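Local coordinates for SxtG (Microseira wollei, PDB 6U1R), which probably transfers an amidino group to its substrate as an amidinotransferase of the saxitoxin biosynthetic pathway, at residues A[106-111]-A[168-173]. Residues are numbered along the deposited sequence; the frame is centred on the assembly and turned at random.
Sequences KVRRVK and KEYFQA
A two-pronged salt bridge, R108 to E169, ties strand 106-109 to helix 164-172, whose last turns lie over one face of the small mixed sheet. The arginine grips end-on: NH2 of R108 gives a hydrogen bond of 2.8 Å to OE1 of E169, and NH1 of R108 gives one of 3.0 Å to OE2 of E169, each nitrogen serving its own oxygen. Both oxygens are met on their syn side, though NH1 approaches OE2 from 32° out of the carboxylate plane, with the two planes turned 33° against each other. E169 reaches across with an extended chain. In R108, chi1 (-46°) sets CG beside the backbone N, 3.6 Å from OH of Y170, and the bends at chi2 and chi3 then carry the guanidinium to the carboxylate. The two side chains, R108 and Y170, run alongside one another in opposite senses, the ring nearly perpendicular to the guanidinium.

Amidinotransferases have the α/β-propeller fold, and this is packing at its periphery, away from the predicted active-site residues. Strand 106-109 is an outermost strand of its sheet within the chain and runs parallel to strand 37-42, R108 sharing backbone hydrogen bonds with V40 and V42. From that strand OE2 of E39 accepts a hydrogen bond from OH of Y170 and forms a salt bridge with NH1 of R108, so that two carboxylates share NH1 and probably hold the guanidinium's orientation and balance its charge. K106 adds a looser positive charge, its NZ 5.2 Å from OE2 of E169. Beyond Y170, the ring of F171 meets W241 of the second subunit.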
ATOM      1  N   LYS A 106      24.819   8.252 -11.151  1.00 18.78           N
ATOM      2  CA  LYS A 106      24.956   7.885  -9.743  1.00 19.27           C
ATOM      3  C   LYS A 106      24.193   6.594  -9.473  1.00 18.78           C
ATOM      4  O   LYS A 106      23.006   6.506  -9.789  1.00 16.98           O
ATOM      5  CB  LYS A 106      24.423   9.002  -8.855  1.00 19.39           C
ATOM      6  CG  LYS A 106      24.501   8.719  -7.353  1.00 25.43           C
ATOM      7  CD  LYS A 106      24.009   9.953  -6.581  1.00 34.24           C
ATOM      8  CE  LYS A 106      23.803   9.692  -5.103  1.00 38.46           C
ATOM      9  NZ  LYS A 106      22.940  10.755  -4.500  1.00 36.58           N
ATOM     10  N   VAL A 107      24.859   5.609  -8.875  1.00 18.25           N
ATOM     11  CA  VAL A 107      24.286   4.278  -8.666  1.00 17.81           C
ATOM     12  C   VAL A 107      24.068   4.056  -7.176  1.00 20.58           C
ATOM     13  O   VAL A 107      24.989   4.246  -6.375  1.00 20.02           O
ATOM     14  CB  VAL A 107      25.189   3.184  -9.261  1.00 17.43           C
ATOM     15  CG1 VAL A 107      24.714   1.755  -8.844  1.00 17.03           C
ATOM     16  CG2 VAL A 107      25.198   3.319 -10.765  1.00 17.14           C
ATOM     17  N   ARG A 108      22.851   3.658  -6.807  1.00 17.21           N
ATOM     18  CA  ARG A 108      22.532   3.243  -5.446  1.00 18.79           C
ATOM     19  C   ARG A 108      22.401   1.724  -5.434  1.00 19.25           C
ATOM     20  O   ARG A 108      21.483   1.170  -6.051  1.00 17.88           O
ATOM     21  CB  ARG A 108      21.243   3.903  -4.950  1.00 19.74           C
ATOM     22  CG  ARG A 108      21.105   5.384  -5.210  1.00 18.86           C
ATOM     23  CD  ARG A 108      22.243   6.221  -4.613  1.00 21.52           C
ATOM     24  NE  ARG A 108      22.255   6.220  -3.146  1.00 19.94           N
ATOM     25  CZ  ARG A 108      21.522   7.016  -2.376  1.00 21.31           C
ATOM     26  NH1 ARG A 108      20.683   7.899  -2.896  1.00 21.21           N
ATOM     27  NH2 ARG A 108      21.615   6.911  -1.058  1.00 21.31           N
ATOM     28  N   ARG A 109      23.313   1.051  -4.725  1.00 20.72           N
ATOM     29  CA  ARG A 109      23.333  -0.407  -4.658  1.00 21.86           C
ATOM     30  C   ARG A 109      22.453  -0.857  -3.503  1.00 24.93           C
ATOM     31  O   ARG A 109      22.742  -0.543  -2.346  1.00 25.77           O
ATOM     32  CB  ARG A 109      24.748  -0.943  -4.446  1.00 24.01           C
ATOM     33  CG  ARG A 109      25.689  -0.801  -5.605  1.00 23.66           C
ATOM     34  CD  ARG A 109      27.106  -1.161  -5.140  1.00 25.70           C
ATOM     35  NE  ARG A 109      28.126  -1.055  -6.187  1.00 22.92           N
ATOM     36  CZ  ARG A 109      28.693  -2.086  -6.807  1.00 23.77           C
ATOM     37  NH1 ARG A 109      28.342  -3.344  -6.531  1.00 28.12           N
ATOM     38  NH2 ARG A 109      29.630  -1.861  -7.716  1.00 24.67           N
ATOM     39  N   VAL A 110      21.385  -1.592  -3.807  1.00 23.63           N
ATOM     40  CA  VAL A 110      20.548  -2.113  -2.737  1.00 25.50           C
ATOM     41  C   VAL A 110      21.321  -3.203  -2.004  1.00 30.51           C
ATOM     42  O   VAL A 110      22.039  -4.009  -2.619  1.00 25.18           O
ATOM     43  CB  VAL A 110      19.205  -2.636  -3.276  1.00 24.86           C
ATOM     44  CG1 VAL A 110      19.387  -3.943  -3.982  1.00 22.05           C
ATOM     45  CG2 VAL A 110      18.213  -2.796  -2.146  1.00 23.08           C
ATOM     46  N   LYS A 111      21.214  -3.196  -0.649  1.00 31.42           N
ATOM     47  CA  LYS A 111      21.838  -4.198   0.211  1.00 35.25           C
ATOM     48  C   LYS A 111      20.897  -5.380   0.411  1.00 33.44           C
ATOM     49  O   LYS A 111      19.701  -5.182   0.651  1.00 30.21           O
ATOM     50  CB  LYS A 111      22.173  -3.614   1.582  1.00 38.32           C
ATOM     51  CG  LYS A 111      22.932  -2.298   1.555  1.00 43.22           C
ATOM     52  CD  LYS A 111      22.853  -1.588   2.916  1.00 44.92           C
ATOM     53  CE  LYS A 111      23.986  -0.599   3.095  1.00 42.30           C
ATOM     54  NZ  LYS A 111      24.371   0.088   1.815  1.00 36.07           N
ATOM     55  N   LYS A 168      12.940   5.957   2.370  1.00 16.66           N
ATOM     56  CA  LYS A 168      12.796   6.961   3.422  1.00 17.20           C
ATOM     57  C   LYS A 168      13.729   8.151   3.176  1.00 17.83           C
ATOM     58  O   LYS A 168      13.346   9.295   3.422  1.00 18.38           O
ATOM     59  CB  LYS A 168      13.025   6.313   4.802  1.00 18.00           C
ATOM     60  CG  LYS A 168      11.873   5.385   5.210  1.00 18.20           C
ATOM     61  CD  LYS A 168      11.973   4.850   6.653  1.00 18.12           C
ATOM     62  CE  LYS A 168      13.202   3.983   6.848  1.00 17.53           C
ATOM     63  NZ  LYS A 168      13.101   3.069   8.025  1.00 18.12           N
ATOM     64  N   GLU A 169      14.938   7.903   2.650  1.00 17.64           N
ATOM     65  CA  GLU A 169      15.824   8.995   2.247  1.00 19.33           C
ATOM     66  C   GLU A 169      15.157   9.886   1.206  1.00 18.89           C
ATOM     67  O   GLU A 169      15.154  11.117   1.332  1.00 17.75           O
ATOM     68  CB  GLU A 169      17.142   8.438   1.695  1.00 19.36           C
ATOM     69  CG  GLU A 169      18.049   9.517   1.065  1.00 19.94           C
ATOM     70  CD  GLU A 169      19.253   8.962   0.336  1.00 19.89           C
ATOM     71  OE1 GLU A 169      19.825   7.947   0.795  1.00 20.68           O
ATOM     72  OE2 GLU A 169      19.615   9.572  -0.702  1.00 21.23           O
ATOM     73  N   TYR A 170      14.603   9.283   0.147  1.00 17.53           N
ATOM     74  CA  TYR A 170      13.963  10.077  -0.898  1.00 16.91           C
ATOM     75  C   TYR A 170      12.747  10.825  -0.366  1.00 17.96           C
ATOM     76  O   TYR A 170      12.485  11.968  -0.758  1.00 17.34           O
ATOM     77  CB  TYR A 170      13.561   9.173  -2.065  1.00 16.03           C
ATOM     78  CG  TYR A 170      14.705   8.562  -2.833  1.00 16.70           C
ATOM     79  CD1 TYR A 170      15.866   9.276  -3.110  1.00 17.66           C
ATOM     80  CD2 TYR A 170      14.605   7.266  -3.327  1.00 16.66           C
ATOM     81  CE1 TYR A 170      16.911   8.689  -3.833  1.00 19.40           C
ATOM     82  CE2 TYR A 170      15.626   6.689  -4.044  1.00 16.79           C
ATOM     83  CZ  TYR A 170      16.770   7.399  -4.302  1.00 16.64           C
ATOM     84  OH  TYR A 170      17.769   6.780  -5.018  1.00 16.52           O
ATOM     85  N   PHE A 171      11.963  10.188   0.504  1.00 17.15           N
ATOM     86  CA  PHE A 171      10.810  10.872   1.075  1.00 17.91           C
ATOM     87  C   PHE A 171      11.242  12.082   1.898  1.00 21.45           C
ATOM     88  O   PHE A 171      10.587  13.134   1.860  1.00 21.46           O
ATOM     89  CB  PHE A 171       9.992   9.911   1.943  1.00 19.58           C
ATOM     90  CG  PHE A 171       8.781  10.561   2.555  1.00 21.69           C
ATOM     91  CD1 PHE A 171       7.627  10.751   1.814  1.00 22.02           C
ATOM     92  CD2 PHE A 171       8.815  11.026   3.859  1.00 24.86           C
ATOM     93  CE1 PHE A 171       6.523  11.388   2.375  1.00 23.89           C
ATOM     94  CE2 PHE A 171       7.711  11.643   4.414  1.00 25.96           C
ATOM     95  CZ  PHE A 171       6.578  11.829   3.668  1.00 23.62           C
ATOM     96  N   GLN A 172      12.326  11.945   2.668  1.00 21.13           N
ATOM     97  CA  GLN A 172      12.799  13.076   3.470  1.00 23.97           C
ATOM     98  C   GLN A 172      13.158  14.259   2.583  1.00 23.91           C
ATOM     99  O   GLN A 172      12.995  15.417   2.991  1.00 23.32           O
ATOM    100  CB  GLN A 172      14.009  12.670   4.320  1.00 26.34           C
ATOM    101  CG  GLN A 172      13.685  11.948   5.617  1.00 34.77           C
ATOM    102  CD  GLN A 172      12.607  12.655   6.439  1.00 39.53           C
ATOM    103  OE1 GLN A 172      11.431  12.315   6.354  1.00 34.47           O
ATOM    104  NE2 GLN A 172      13.008  13.649   7.227  1.00 37.69           N
ATOM    105  N   ALA A 173      13.624  13.985   1.371  1.00 21.66           N
ATOM    106  CA  ALA A 173      14.047  15.007   0.425  1.00 21.63           C
ATOM    107  C   ALA A 173      12.925  15.483  -0.505  1.00 21.50           C
ATOM    108  O   ALA A 173      13.197  16.251  -1.436  1.00 21.23           O
ATOM    109  CB  ALA A 173      15.228  14.480  -0.397  1.00 22.65           C
TER